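Local coordinates for protein enoyl-CoA hydratase/carnithine racemase (PDB 6SL9) that probably isomerises ring-epoxidised phenylacetyl-CoA to its oxepin-CoA form, as a PaaG-type member of the crotonase (enoyl-CoA hydratase/isomerase) family, at residues L32-Y37 with L81-R86; G93-L98 with A204-K209; P97-V102 with L119-V124; A109-A114 with F128-V133; L113-D118 with F145-L150. All coordinates share one frame; numbering follows the deposited sequence.

Contact 1: residues L32-Y37 with L81-R86; sequences LLDALY and LRRYNR
Asp34 and Arg83 form the one direct polar link between these two helices: Arg83 NH2 donates to Asp34 OD1 at 3.0 Å, a salt bridge bent to 136° at the hydrogen. OD1 is approached on its syn side, with the donor somewhat out of the carboxylate plane, although the carboxylate and guanidinium planes are not far from parallel. The same OD1 sits at the ring edge of Tyr84, 3.5 Å from CE1, and the other oxygen takes a proton from a water that also hydrogen-bonds Tyr84 OH, so a bridge and a water link close on one carboxylate. With an alanine at position 34, the Arg83 guanidinium is likely to lose its mate on helix 30-45, and the water would keep Tyr84 OH but not its carboxylate acceptor.

Beside this polar pair, Leu33 CD1 packs on Tyr84 CB at 3.9 Å. Further along, Tyr37 turns its ring edge to the backbone O of Arg86, CE2 to O 3.8 Å, while Arg86 CG touches the same CE2.

A second layer positions Arg83. Its chain leaves with CG anti to the backbone N (chi1 173°) and then bends at chi2, which lays CG 3.7 Å above the centre of the Tyr84 ring. Leu33 and Tyr37 also reach Val87, one turn further along helix 77-93. With short-segment axes 10.0 Å apart and 28° from parallel, this is near-parallel packing of helices 30-45 and 77-93 at the surface of the crotonase fold.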
# COMPACT_ATOMS: atom_id res chain seq x y z
N LEU A 32 25.96 -15.28 12.92
CA LEU A 32 25.77 -14.98 11.50
C LEU A 32 25.36 -13.53 11.30
O LEU A 32 25.89 -12.85 10.41
CB LEU A 32 24.85 -15.99 10.82
CG LEU A 32 24.61 -15.77 9.33
CD1 LEU A 32 24.22 -17.11 8.69
CD2 LEU A 32 23.50 -14.78 9.06
N LEU A 33 24.45 -13.06 12.11
CA LEU A 33 23.96 -11.67 11.99
C LEU A 33 25.06 -10.68 12.30
O LEU A 33 25.17 -9.65 11.58
CB LEU A 33 22.75 -11.49 12.88
CG LEU A 33 21.50 -12.24 12.42
CD1 LEU A 33 20.39 -12.17 13.46
CD2 LEU A 33 21.00 -11.69 11.09
N ASP A 34 25.92 -10.96 13.31
CA ASP A 34 27.05 -10.06 13.54
C ASP A 34 27.95 -10.02 12.29
O ASP A 34 28.45 -8.96 11.95
CB ASP A 34 27.83 -10.50 14.76
CG ASP A 34 27.14 -10.18 16.09
OD1 ASP A 34 26.21 -9.37 16.11
OD2 ASP A 34 27.65 -10.68 17.11
N ALA A 35 28.19 -11.17 11.66
CA ALA A 35 29.06 -11.24 10.47
C ALA A 35 28.38 -10.52 9.30
O ALA A 35 29.06 -9.85 8.51
CB ALA A 35 29.43 -12.66 10.18
N LEU A 36 27.06 -10.62 9.16
CA LEU A 36 26.36 -9.92 8.09
C LEU A 36 26.44 -8.41 8.29
O LEU A 36 26.76 -7.67 7.34
CB LEU A 36 24.92 -10.40 8.05
CG LEU A 36 24.03 -9.73 6.98
CD1 LEU A 36 24.61 -9.90 5.58
CD2 LEU A 36 22.59 -10.28 7.02
N TYR A 37 26.20 -7.95 9.50
CA TYR A 37 26.34 -6.54 9.87
C TYR A 37 27.74 -6.06 9.46
O TYR A 37 27.90 -5.02 8.83
CB TYR A 37 26.07 -6.34 11.35
CG TYR A 37 26.15 -4.91 11.82
CD1 TYR A 37 27.37 -4.39 12.20
CD2 TYR A 37 25.04 -4.14 11.93
CE1 TYR A 37 27.47 -3.09 12.67
CE2 TYR A 37 25.10 -2.84 12.37
CZ TYR A 37 26.33 -2.31 12.75
OH TYR A 37 26.43 -1.03 13.26
N LEU A 81 15.81 -9.78 19.82
CA LEU A 81 15.50 -8.89 18.69
C LEU A 81 15.98 -7.48 18.95
O LEU A 81 16.52 -6.86 18.02
CB LEU A 81 14.01 -8.97 18.33
CG LEU A 81 13.57 -10.29 17.67
CD1 LEU A 81 12.05 -10.34 17.65
CD2 LEU A 81 14.14 -10.47 16.27
N ARG A 82 15.92 -7.00 20.19
CA ARG A 82 16.46 -5.66 20.42
C ARG A 82 17.95 -5.66 20.11
O ARG A 82 18.47 -4.66 19.58
CB ARG A 82 16.21 -5.17 21.86
CG ARG A 82 14.78 -4.69 22.03
CD ARG A 82 14.58 -4.08 23.43
NE ARG A 82 13.21 -3.68 23.68
CZ ARG A 82 12.59 -2.60 23.17
NH1 ARG A 82 13.25 -1.77 22.38
NH2 ARG A 82 11.31 -2.37 23.47
N ARG A 83 18.65 -6.73 20.45
CA ARG A 83 20.10 -6.81 20.16
C ARG A 83 20.34 -6.88 18.65
O ARG A 83 21.25 -6.18 18.18
CB ARG A 83 20.70 -8.00 20.89
CG ARG A 83 22.13 -8.27 20.53
CD ARG A 83 23.08 -7.11 20.72
NE ARG A 83 24.41 -7.47 20.23
CZ ARG A 83 24.77 -7.50 18.94
NH1 ARG A 83 23.99 -7.08 17.96
NH2 ARG A 83 25.99 -7.88 18.65
N TYR A 84 19.64 -7.74 17.94
CA TYR A 84 19.98 -8.02 16.52
C TYR A 84 19.18 -7.16 15.53
O TYR A 84 19.55 -7.15 14.35
CB TYR A 84 19.92 -9.50 16.20
CG TYR A 84 20.98 -10.23 16.99
CD1 TYR A 84 22.31 -10.12 16.64
CD2 TYR A 84 20.68 -10.97 18.13
CE1 TYR A 84 23.29 -10.72 17.41
CE2 TYR A 84 21.67 -11.62 18.85
CZ TYR A 84 22.98 -11.46 18.52
OH TYR A 84 23.92 -12.09 19.28
N ASN A 85 18.28 -6.29 16.01
CA ASN A 85 17.49 -5.44 15.07
C ASN A 85 18.41 -4.45 14.37
O ASN A 85 18.06 -4.00 13.29
CB ASN A 85 16.29 -4.76 15.76
CG ASN A 85 15.04 -5.61 15.88
OD1 ASN A 85 14.86 -6.56 15.12
ND2 ASN A 85 14.14 -5.25 16.79
N ARG A 86 19.58 -4.18 14.92
CA ARG A 86 20.53 -3.29 14.24
C ARG A 86 20.88 -3.82 12.83
O ARG A 86 21.30 -3.04 11.97
CB ARG A 86 21.73 -2.97 15.10
CG ARG A 86 22.58 -4.19 15.34
CD ARG A 86 23.68 -3.90 16.35
NE ARG A 86 23.32 -3.66 17.77
CZ ARG A 86 24.25 -3.68 18.75
NH1 ARG A 86 25.51 -3.74 18.40
NH2 ARG A 86 23.94 -3.54 20.02
O HOH W 1 26.47 -11.25 19.27

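Contact 2: residues G93-L98 with A204-K209; sequences GLEKPL and AYALTK
Tyr205 meets Pro97 first along the helix: its CD2 lies 3.7 Å from Pro97 CG, with CD of the proline also near, so the ring rests obliquely against the pyrrolidine. Leu197 of helix 186-197 touches both residues. Ala206 comes next and is the point of closest backbone approach, its CA 4.4 Å from that of Glu95. The methyl CB fits against the peptide, 3.5 Å from Glu95 O and 4.0 Å from Glu95 CB. A water 2.8 Å from the backbone O of Ala206 can donate to that carbonyl and to Leu94 O, though it has fewer protons than acceptors around it.

One turn after Tyr205, Lys209 reaches across. Its chain is bent at chi3 (59°) and otherwise extended, which carries NZ up to the carbonyls of 93-98. There NZ donates to Lys96 O at 3.0 Å, from above the plane of that carbonyl, and weakly to Leu94 O at 3.3 Å. Its strongest partner is the carboxylate of Asp118, which also accepts from the backbone N of Leu98. Glu95, whose CB touches the helix, sends its carboxylate to Arg203 and Lys210.

The chemistry is that of a buried ammonium held by Asp118 and Lys96 O, with a weak third bond to Leu94 O; the nearby negative charge would probably favour the charged form of Lys209. The two carbonyls tie helix 202-214 to 93-98, and Asp118 links the same ammonium to segment 113-118.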
# COMPACT_ATOMS: atom_id res chain seq x y z
N GLY A 93 18.90 1.09 5.75
CA GLY A 93 19.52 2.40 5.50
C GLY A 93 20.73 2.36 4.62
O GLY A 93 21.34 3.39 4.45
N LEU A 94 21.11 1.20 4.13
CA LEU A 94 22.31 1.04 3.27
C LEU A 94 22.39 2.18 2.25
O LEU A 94 21.41 2.37 1.50
CB LEU A 94 22.18 -0.29 2.51
CG LEU A 94 23.24 -1.34 2.80
CD1 LEU A 94 23.12 -2.47 1.79
CD2 LEU A 94 24.64 -0.75 2.78
N GLU A 95 23.54 2.81 2.14
CA GLU A 95 23.68 3.95 1.22
C GLU A 95 24.24 3.52 -0.13
O GLU A 95 24.75 4.33 -0.90
CB GLU A 95 24.51 5.08 1.84
CG GLU A 95 23.82 5.68 3.03
CD GLU A 95 23.90 7.17 3.16
OE1 GLU A 95 24.88 7.74 2.65
OE2 GLU A 95 23.09 7.76 3.91
N LYS A 96 24.05 2.25 -0.49
CA LYS A 96 24.38 1.64 -1.79
C LYS A 96 23.22 0.70 -2.12
O LYS A 96 22.59 0.14 -1.21
CB LYS A 96 25.72 0.94 -1.74
CG LYS A 96 26.85 1.89 -1.38
CD LYS A 96 28.22 1.28 -1.21
CE LYS A 96 29.22 2.34 -0.79
NZ LYS A 96 30.61 1.83 -0.70
N PRO A 97 22.95 0.49 -3.41
CA PRO A 97 21.86 -0.41 -3.79
C PRO A 97 22.23 -1.87 -3.49
O PRO A 97 23.36 -2.28 -3.64
CB PRO A 97 21.73 -0.19 -5.28
CG PRO A 97 23.08 0.29 -5.73
CD PRO A 97 23.54 1.16 -4.57
N LEU A 98 21.21 -2.63 -3.12
CA LEU A 98 21.32 -4.07 -2.77
C LEU A 98 20.45 -4.88 -3.70
O LEU A 98 19.24 -4.68 -3.79
CB LEU A 98 20.89 -4.27 -1.31
CG LEU A 98 20.82 -5.71 -0.82
CD1 LEU A 98 22.19 -6.34 -0.82
CD2 LEU A 98 20.19 -5.80 0.57
N ALA A 204 21.98 9.11 -5.57
CA ALA A 204 20.55 9.20 -5.90
C ALA A 204 19.87 7.91 -5.45
O ALA A 204 18.78 7.96 -4.88
CB ALA A 204 20.34 9.47 -7.35
N TYR A 205 20.54 6.76 -5.59
CA TYR A 205 19.94 5.50 -5.09
C TYR A 205 19.78 5.60 -3.59
O TYR A 205 18.72 5.22 -3.03
CB TYR A 205 20.78 4.29 -5.48
CG TYR A 205 20.97 4.03 -6.95
CD1 TYR A 205 19.99 4.23 -7.89
CD2 TYR A 205 22.13 3.43 -7.39
CE1 TYR A 205 20.15 3.86 -9.22
CE2 TYR A 205 22.33 3.06 -8.70
CZ TYR A 205 21.35 3.28 -9.63
OH TYR A 205 21.54 2.92 -10.93
N ALA A 206 20.80 6.01 -2.87
CA ALA A 206 20.78 6.03 -1.40
C ALA A 206 19.65 6.92 -0.90
O ALA A 206 18.97 6.55 0.04
CB ALA A 206 22.09 6.57 -0.93
N LEU A 207 19.55 8.10 -1.49
CA LEU A 207 18.57 9.10 -1.02
C LEU A 207 17.15 8.68 -1.40
O LEU A 207 16.21 8.90 -0.64
CB LEU A 207 18.96 10.49 -1.51
CG LEU A 207 20.30 11.00 -1.00
CD1 LEU A 207 20.69 12.26 -1.69
CD2 LEU A 207 20.30 11.23 0.47
N THR A 208 16.99 8.05 -2.56
CA THR A 208 15.68 7.51 -2.97
C THR A 208 15.23 6.44 -1.98
O THR A 208 14.05 6.41 -1.60
CB THR A 208 15.73 7.00 -4.41
OG1 THR A 208 16.05 8.09 -5.27
CG2 THR A 208 14.43 6.41 -4.85
N LYS A 209 16.13 5.60 -1.56
CA LYS A 209 15.80 4.53 -0.59
C LYS A 209 15.29 5.14 0.71
O LYS A 209 14.35 4.60 1.30
CB LYS A 209 17.03 3.66 -0.34
CG LYS A 209 17.33 2.74 -1.50
CD LYS A 209 18.64 2.04 -1.31
CE LYS A 209 18.70 1.19 -0.04
NZ LYS A 209 19.72 0.10 -0.18
O HOH W 2 19.57 4.79 2.14

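Contact 3: residues P97-V102 with L119-V124; sequences PLVVAV and LRLAAV
Val99 places CG1 anti to its backbone N (chi1 176°), and Leu121 sets CG beside its own N; these two settings bring Val99 CG1 to 3.7 Å from Leu121 CD1, a diagonal contact between one bridge pair and the next but one, on the same face of the sheet. The backbones form a parallel ladder pairing Val99 with Leu119, Val100 with Arg120, Ala101 with Leu121 and Val102 with Ala122. Only its first rung is long: Leu119 N to Leu98 O is weak at 3.4 Å, whereas Val100 N to Leu119 O is 3.0 Å, and Val102 N to Leu121 O is 2.8 Å and almost straight at 177°. Leu121 thus both donates, to Val100 O, and accepts. Ala123 N closes the series on Val102 O at 2.9 Å.

The segment axes run 15° from parallel, 4.6 Å apart at their closest. Val99, Ala101 and Leu121 face helix 186-197, meeting Leu197, Ala190 and Leu186 respectively. On the other face, Val100 and Val102 pack on Phe61, and Arg120 turns its guanidinium to the carbonyls of Leu176 and Gly175. Strand 98-102 is flanked by 51-56 and strand 119-123 by 179-181, all four running parallel, in the main sheet of the crotonase fold.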
# COMPACT_ATOMS: atom_id res chain seq x y z
N PRO A 97 22.95 0.49 -3.41
CA PRO A 97 21.86 -0.41 -3.79
C PRO A 97 22.23 -1.87 -3.49
O PRO A 97 23.36 -2.28 -3.64
CB PRO A 97 21.73 -0.19 -5.28
CG PRO A 97 23.08 0.29 -5.73
CD PRO A 97 23.54 1.16 -4.57
N LEU A 98 21.21 -2.63 -3.12
CA LEU A 98 21.32 -4.07 -2.77
C LEU A 98 20.45 -4.88 -3.70
O LEU A 98 19.24 -4.68 -3.79
CB LEU A 98 20.89 -4.27 -1.31
CG LEU A 98 20.82 -5.71 -0.82
CD1 LEU A 98 22.19 -6.34 -0.82
CD2 LEU A 98 20.19 -5.80 0.57
N VAL A 99 21.07 -5.83 -4.35
CA VAL A 99 20.36 -6.84 -5.14
C VAL A 99 20.33 -8.10 -4.30
O VAL A 99 21.35 -8.47 -3.70
CB VAL A 99 21.08 -7.11 -6.48
CG1 VAL A 99 20.43 -8.21 -7.25
CG2 VAL A 99 21.16 -5.85 -7.33
N VAL A 100 19.18 -8.79 -4.26
CA VAL A 100 19.09 -10.13 -3.59
C VAL A 100 18.81 -11.17 -4.67
O VAL A 100 17.91 -10.93 -5.49
CB VAL A 100 18.02 -10.10 -2.49
CG1 VAL A 100 17.66 -11.51 -2.05
CG2 VAL A 100 18.51 -9.30 -1.32
N ALA A 101 19.51 -12.28 -4.61
CA ALA A 101 19.32 -13.44 -5.51
C ALA A 101 18.85 -14.60 -4.65
O ALA A 101 19.63 -15.21 -3.91
CB ALA A 101 20.58 -13.75 -6.23
N VAL A 102 17.54 -14.89 -4.72
CA VAL A 102 16.91 -15.95 -3.90
C VAL A 102 17.05 -17.30 -4.62
O VAL A 102 16.34 -17.58 -5.57
CB VAL A 102 15.47 -15.63 -3.53
CG1 VAL A 102 14.93 -16.66 -2.56
CG2 VAL A 102 15.33 -14.25 -2.90
N LEU A 119 16.27 -4.55 -5.34
CA LEU A 119 15.86 -5.33 -6.51
C LEU A 119 16.10 -6.78 -6.19
O LEU A 119 17.17 -7.14 -5.66
CB LEU A 119 16.60 -4.89 -7.78
CG LEU A 119 16.24 -3.46 -8.21
CD1 LEU A 119 17.10 -2.92 -9.29
CD2 LEU A 119 14.80 -3.35 -8.63
N ARG A 120 15.10 -7.61 -6.47
CA ARG A 120 15.10 -9.00 -5.99
C ARG A 120 14.81 -9.94 -7.15
O ARG A 120 13.85 -9.75 -7.89
CB ARG A 120 14.02 -9.11 -4.91
CG ARG A 120 14.28 -8.22 -3.72
CD ARG A 120 13.20 -8.24 -2.65
NE ARG A 120 11.89 -7.86 -3.18
CZ ARG A 120 11.51 -6.61 -3.39
NH1 ARG A 120 12.29 -5.59 -3.02
NH2 ARG A 120 10.30 -6.37 -3.90
N LEU A 121 15.63 -10.97 -7.28
CA LEU A 121 15.48 -12.03 -8.30
C LEU A 121 15.35 -13.35 -7.58
O LEU A 121 15.92 -13.55 -6.50
CB LEU A 121 16.71 -12.10 -9.21
CG LEU A 121 17.04 -10.90 -10.07
CD1 LEU A 121 17.79 -9.88 -9.26
CD2 LEU A 121 17.90 -11.29 -11.24
N ALA A 122 14.60 -14.27 -8.18
CA ALA A 122 14.50 -15.63 -7.66
C ALA A 122 14.81 -16.63 -8.75
O ALA A 122 14.44 -16.42 -9.94
CB ALA A 122 13.10 -15.89 -7.18
N ALA A 123 15.44 -17.74 -8.37
CA ALA A 123 15.56 -18.91 -9.23
C ALA A 123 14.20 -19.57 -9.37
O ALA A 123 13.47 -19.69 -8.39
CB ALA A 123 16.51 -19.91 -8.64
N VAL A 124 14.00 -20.16 -10.52
CA VAL A 124 12.94 -21.18 -10.68
C VAL A 124 13.26 -22.23 -9.61
O VAL A 124 14.43 -22.73 -9.56
CB VAL A 124 12.97 -21.74 -12.11
CG1 VAL A 124 12.09 -22.97 -12.21
CG2 VAL A 124 12.59 -20.72 -13.18

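Contact 4: residues A109-A114 with F128-V133; sequences AGMSLA and FTTAFV
Met111 makes most of the van der Waals contact, against the Thr129-Thr130 peptide and Phe128 CB. The methionine chain is fully extended, CG anti to the backbone N (chi1 177°) and the later torsions also near 180°, and this carries sulfur and methyl from the helix across to the end of strand 127-129. SD lies 3.6 Å from Thr129 C and 3.7 Å from Thr130 N, so it rests on the peptide between them. Thr130 lies alongside, its CG2 3.9 Å from SD, while the Phe128 side chain crosses the methionine at about a right angle, with CB 4.1 Å from SD. Ala114 CB, one turn on from Gly110, approaches the same phenylalanine at the edge of its ring, 4.4 Å from CE2; Met111 CG is also near that ring's plane.

Helix 109-115 follows strand 105-107, which pairs in parallel with strand 127-129 in the small second sheet of this crotonase-fold subunit. The helix packs against the end of strand 127-129 and the loop after it. Val102 of the main sheet touches both Ala114 and Phe128, joining the two layers.

Contacts between polar atoms and an aromatic ring form a second group, at the start of the helix. Phe132 CZ comes 3.4 Å from Ala109 N in an oblique approach, and Ser112 OG stands near the ring plane at its edge, 4.1 Å from CE2.

No hydrogen bond crosses between the segments. The buried hydroxyls are met elsewhere: Ser112 OG bonds with the backbone O of Asp140, and Thr130 OG1 with that of Leu159. Phe132 also packs on Gln231 of the second subunit.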
# COMPACT_ATOMS: atom_id res chain seq x y z
N ALA A 109 12.73 -15.52 9.09
CA ALA A 109 13.67 -14.39 8.96
C ALA A 109 14.49 -14.49 7.69
O ALA A 109 15.02 -13.48 7.24
CB ALA A 109 14.55 -14.25 10.16
N GLY A 110 14.59 -15.66 7.08
CA GLY A 110 15.23 -15.75 5.76
C GLY A 110 14.41 -15.02 4.71
O GLY A 110 14.97 -14.39 3.81
N MET A 111 13.08 -15.14 4.79
CA MET A 111 12.17 -14.36 3.92
C MET A 111 12.32 -12.87 4.26
O MET A 111 12.43 -12.05 3.34
CB MET A 111 10.74 -14.83 4.07
CG MET A 111 9.77 -14.04 3.27
SD MET A 111 8.18 -14.90 3.21
CE MET A 111 7.20 -13.74 2.26
N SER A 112 12.33 -12.51 5.54
CA SER A 112 12.55 -11.11 5.94
C SER A 112 13.79 -10.54 5.28
O SER A 112 13.73 -9.46 4.66
CB SER A 112 12.64 -10.96 7.46
OG SER A 112 11.55 -11.60 8.15
N LEU A 113 14.92 -11.26 5.39
CA LEU A 113 16.20 -10.75 4.88
C LEU A 113 16.13 -10.59 3.36
O LEU A 113 16.57 -9.60 2.80
CB LEU A 113 17.34 -11.70 5.31
CG LEU A 113 17.74 -11.65 6.80
CD1 LEU A 113 18.90 -12.60 7.09
CD2 LEU A 113 18.20 -10.26 7.24
N ALA A 114 15.53 -11.58 2.66
CA ALA A 114 15.48 -11.53 1.19
C ALA A 114 14.71 -10.29 0.75
O ALA A 114 15.05 -9.64 -0.26
CB ALA A 114 14.80 -12.77 0.67
N PHE A 128 9.08 -19.00 -1.03
CA PHE A 128 8.96 -18.06 0.08
C PHE A 128 7.86 -18.54 1.02
O PHE A 128 6.73 -18.81 0.56
CB PHE A 128 8.56 -16.66 -0.43
CG PHE A 128 9.59 -16.03 -1.33
CD1 PHE A 128 9.68 -16.39 -2.66
CD2 PHE A 128 10.49 -15.12 -0.81
CE1 PHE A 128 10.68 -15.85 -3.45
CE2 PHE A 128 11.46 -14.55 -1.62
CZ PHE A 128 11.53 -14.92 -2.94
N THR A 129 8.16 -18.62 2.30
CA THR A 129 7.14 -19.05 3.29
C THR A 129 7.32 -18.15 4.53
O THR A 129 8.42 -18.09 5.06
CB THR A 129 7.30 -20.54 3.60
OG1 THR A 129 7.39 -21.38 2.44
CG2 THR A 129 6.08 -20.91 4.42
N THR A 130 6.27 -17.51 4.98
CA THR A 130 6.45 -16.62 6.14
C THR A 130 6.88 -17.43 7.36
O THR A 130 7.72 -16.96 8.12
CB THR A 130 5.21 -15.76 6.39
OG1 THR A 130 4.11 -16.65 6.70
CG2 THR A 130 4.88 -14.82 5.24
N ALA A 131 6.30 -18.60 7.58
CA ALA A 131 6.74 -19.64 8.53
C ALA A 131 6.53 -19.36 10.02
O ALA A 131 6.27 -20.32 10.76
CB ALA A 131 8.21 -19.99 8.30
N PHE A 132 6.67 -18.11 10.46
CA PHE A 132 6.63 -17.79 11.90
C PHE A 132 5.38 -18.40 12.56
O PHE A 132 5.50 -18.96 13.69
CB PHE A 132 6.62 -16.27 12.12
CG PHE A 132 7.94 -15.63 11.77
CD1 PHE A 132 8.96 -15.62 12.68
CD2 PHE A 132 8.11 -14.95 10.57
CE1 PHE A 132 10.14 -15.00 12.41
CE2 PHE A 132 9.31 -14.29 10.30
CZ PHE A 132 10.30 -14.34 11.22
N VAL A 133 4.23 -18.28 11.94
CA VAL A 133 2.97 -18.72 12.58
C VAL A 133 2.97 -20.22 12.83
O VAL A 133 2.27 -20.68 13.75
CB VAL A 133 1.74 -18.28 11.77
CG1 VAL A 133 1.55 -19.10 10.51
CG2 VAL A 133 0.49 -18.29 12.56

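Contact 5: residues L113-D118 with F145-L150; sequences LALWGD and FLLPRL
Leu146 drives its CD1 methyl straight onto the indole of Trp116. The methyl stands 3.4 Å from the centroid of the five-membered ring and only 13° off its normal, a CH-pi contact over the face; CD2 covers the six-membered ring, 3.8 Å from CH2. Leu146 is therefore a knob whose two branches straddle both rings. The hollow is completed by Leu115, whose CB lies 3.8 Å from Leu146 CD1 and whose O is 3.6 Å from it. With CG anti to its carbonyl carbon (chi1 -77°), Trp116 swings its indole back under Leu146 although its CB points away from helix 143-151.

Leu115 is the answering bump: its CB meets Leu150 CD1 at 3.9 Å and its CD1 meets Leu147 CD1 at 4.2 Å, fitting the hollow lined by Leu146, Leu147 and Leu150. At the far rim, Phe145 CD1 touches Trp116 CH2 obliquely. Replacing Trp116 by an alanine would probably strip the aromatic face from both Leu146 methyls and open a gap beside Phe145.

Leu220 of the second subunit packs on Trp116, and Leu153 of the third on Leu150. The arrangement is the apolar packing of Leu115 and Trp116, at the C-terminal end of helix 109-115, against helix 143-151 at the subunit interfaces of a crotonase-type trimer.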
# COMPACT_ATOMS: atom_id res chain seq x y z
N LEU A 113 14.92 -11.26 5.39
CA LEU A 113 16.20 -10.75 4.88
C LEU A 113 16.13 -10.59 3.36
O LEU A 113 16.57 -9.60 2.80
CB LEU A 113 17.34 -11.70 5.31
CG LEU A 113 17.74 -11.65 6.80
CD1 LEU A 113 18.90 -12.60 7.09
CD2 LEU A 113 18.20 -10.26 7.24
N ALA A 114 15.53 -11.58 2.66
CA ALA A 114 15.48 -11.53 1.19
C ALA A 114 14.71 -10.29 0.75
O ALA A 114 15.05 -9.64 -0.26
CB ALA A 114 14.80 -12.77 0.67
N LEU A 115 13.68 -9.92 1.48
CA LEU A 115 12.76 -8.84 1.05
C LEU A 115 13.36 -7.47 1.28
O LEU A 115 12.84 -6.50 0.76
CB LEU A 115 11.40 -8.98 1.72
CG LEU A 115 10.60 -10.23 1.32
CD1 LEU A 115 9.26 -10.23 1.97
CD2 LEU A 115 10.49 -10.44 -0.19
N TRP A 116 14.50 -7.38 1.96
CA TRP A 116 15.23 -6.10 2.10
C TRP A 116 16.01 -5.73 0.85
O TRP A 116 16.47 -4.61 0.77
CB TRP A 116 16.13 -6.09 3.34
CG TRP A 116 15.37 -5.87 4.61
CD1 TRP A 116 15.02 -6.78 5.56
CD2 TRP A 116 14.71 -4.65 4.93
NE1 TRP A 116 14.21 -6.18 6.48
CE2 TRP A 116 13.99 -4.88 6.12
CE3 TRP A 116 14.66 -3.39 4.32
CZ2 TRP A 116 13.20 -3.88 6.69
CZ3 TRP A 116 13.88 -2.41 4.90
CH2 TRP A 116 13.16 -2.66 6.06
N GLY A 117 16.16 -6.65 -0.12
CA GLY A 117 16.80 -6.22 -1.36
C GLY A 117 16.04 -5.08 -1.99
O GLY A 117 14.81 -5.08 -1.96
N ASP A 118 16.71 -4.13 -2.63
CA ASP A 118 16.06 -3.08 -3.44
C ASP A 118 15.50 -3.65 -4.72
O ASP A 118 14.40 -3.29 -5.15
CB ASP A 118 17.04 -1.99 -3.77
CG ASP A 118 17.58 -1.30 -2.57
OD1 ASP A 118 16.78 -0.88 -1.71
OD2 ASP A 118 18.83 -1.20 -2.46
N PHE A 145 6.70 -4.95 8.62
CA PHE A 145 6.86 -3.64 7.94
C PHE A 145 6.83 -3.88 6.45
O PHE A 145 6.04 -3.25 5.73
CB PHE A 145 8.12 -3.02 8.50
CG PHE A 145 8.48 -1.69 7.86
CD1 PHE A 145 9.26 -1.65 6.72
CD2 PHE A 145 8.14 -0.48 8.44
CE1 PHE A 145 9.57 -0.46 6.11
CE2 PHE A 145 8.53 0.74 7.88
CZ PHE A 145 9.26 0.75 6.70
N LEU A 146 7.72 -4.73 5.97
CA LEU A 146 7.88 -4.88 4.52
C LEU A 146 6.73 -5.56 3.84
O LEU A 146 6.35 -5.14 2.75
CB LEU A 146 9.15 -5.71 4.25
CG LEU A 146 10.50 -5.01 4.37
CD1 LEU A 146 11.57 -6.02 4.06
CD2 LEU A 146 10.61 -3.82 3.42
N LEU A 147 6.18 -6.62 4.42
CA LEU A 147 5.24 -7.43 3.61
C LEU A 147 4.00 -6.67 3.18
O LEU A 147 3.70 -6.73 1.98
CB LEU A 147 4.93 -8.73 4.34
CG LEU A 147 4.20 -9.76 3.48
CD1 LEU A 147 5.05 -10.18 2.31
CD2 LEU A 147 3.90 -10.97 4.34
N PRO A 148 3.31 -5.94 4.06
CA PRO A 148 2.14 -5.23 3.58
C PRO A 148 2.49 -4.15 2.54
O PRO A 148 1.69 -3.91 1.63
CB PRO A 148 1.53 -4.63 4.83
CG PRO A 148 2.22 -5.29 6.00
CD PRO A 148 3.51 -5.81 5.52
N ARG A 149 3.66 -3.51 2.68
CA ARG A 149 4.07 -2.48 1.69
C ARG A 149 4.33 -3.14 0.32
O ARG A 149 4.03 -2.54 -0.74
CB ARG A 149 5.35 -1.79 2.26
CG ARG A 149 5.05 -0.91 3.49
CD ARG A 149 6.29 -0.44 4.20
NE ARG A 149 6.15 0.62 5.16
CZ ARG A 149 5.50 0.50 6.31
NH1 ARG A 149 5.12 -0.72 6.67
NH2 ARG A 149 5.38 1.52 7.17
N LEU A 150 4.95 -4.34 0.31
CA LEU A 150 5.34 -5.00 -0.95
C LEU A 150 4.15 -5.66 -1.63
O LEU A 150 4.14 -5.64 -2.87
CB LEU A 150 6.44 -6.02 -0.69
CG LEU A 150 7.79 -5.46 -0.23
CD1 LEU A 150 8.70 -6.60 0.14
CD2 LEU A 150 8.42 -4.60 -1.32

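Overall arrangement
Contact 1 is the surface member of the set, with its salt bridge and water link; contacts 2 to 5 are buried. Contacts 2 and 3 share Pro97 and Leu98: contact 2 uses the lead-in to strand 98-102, contact 3 the strand itself, paired with 119-123, so buried polar bonding passes into regular sheet bonding. Contacts 4 and 5 both use helix 109-115, share Leu113 and Ala114, and have no hydrogen bonds between their segments: both are mainly apolar packing, contact 4 adding polar atoms against an aromatic ring. Asp118 joins contact 5 to contact 2 through Lys209 NZ at 2.8 Å from its OD2. Contacts 3 and 4 meet where Val102 CG1 lies 3.8 Å from Phe128 CZ.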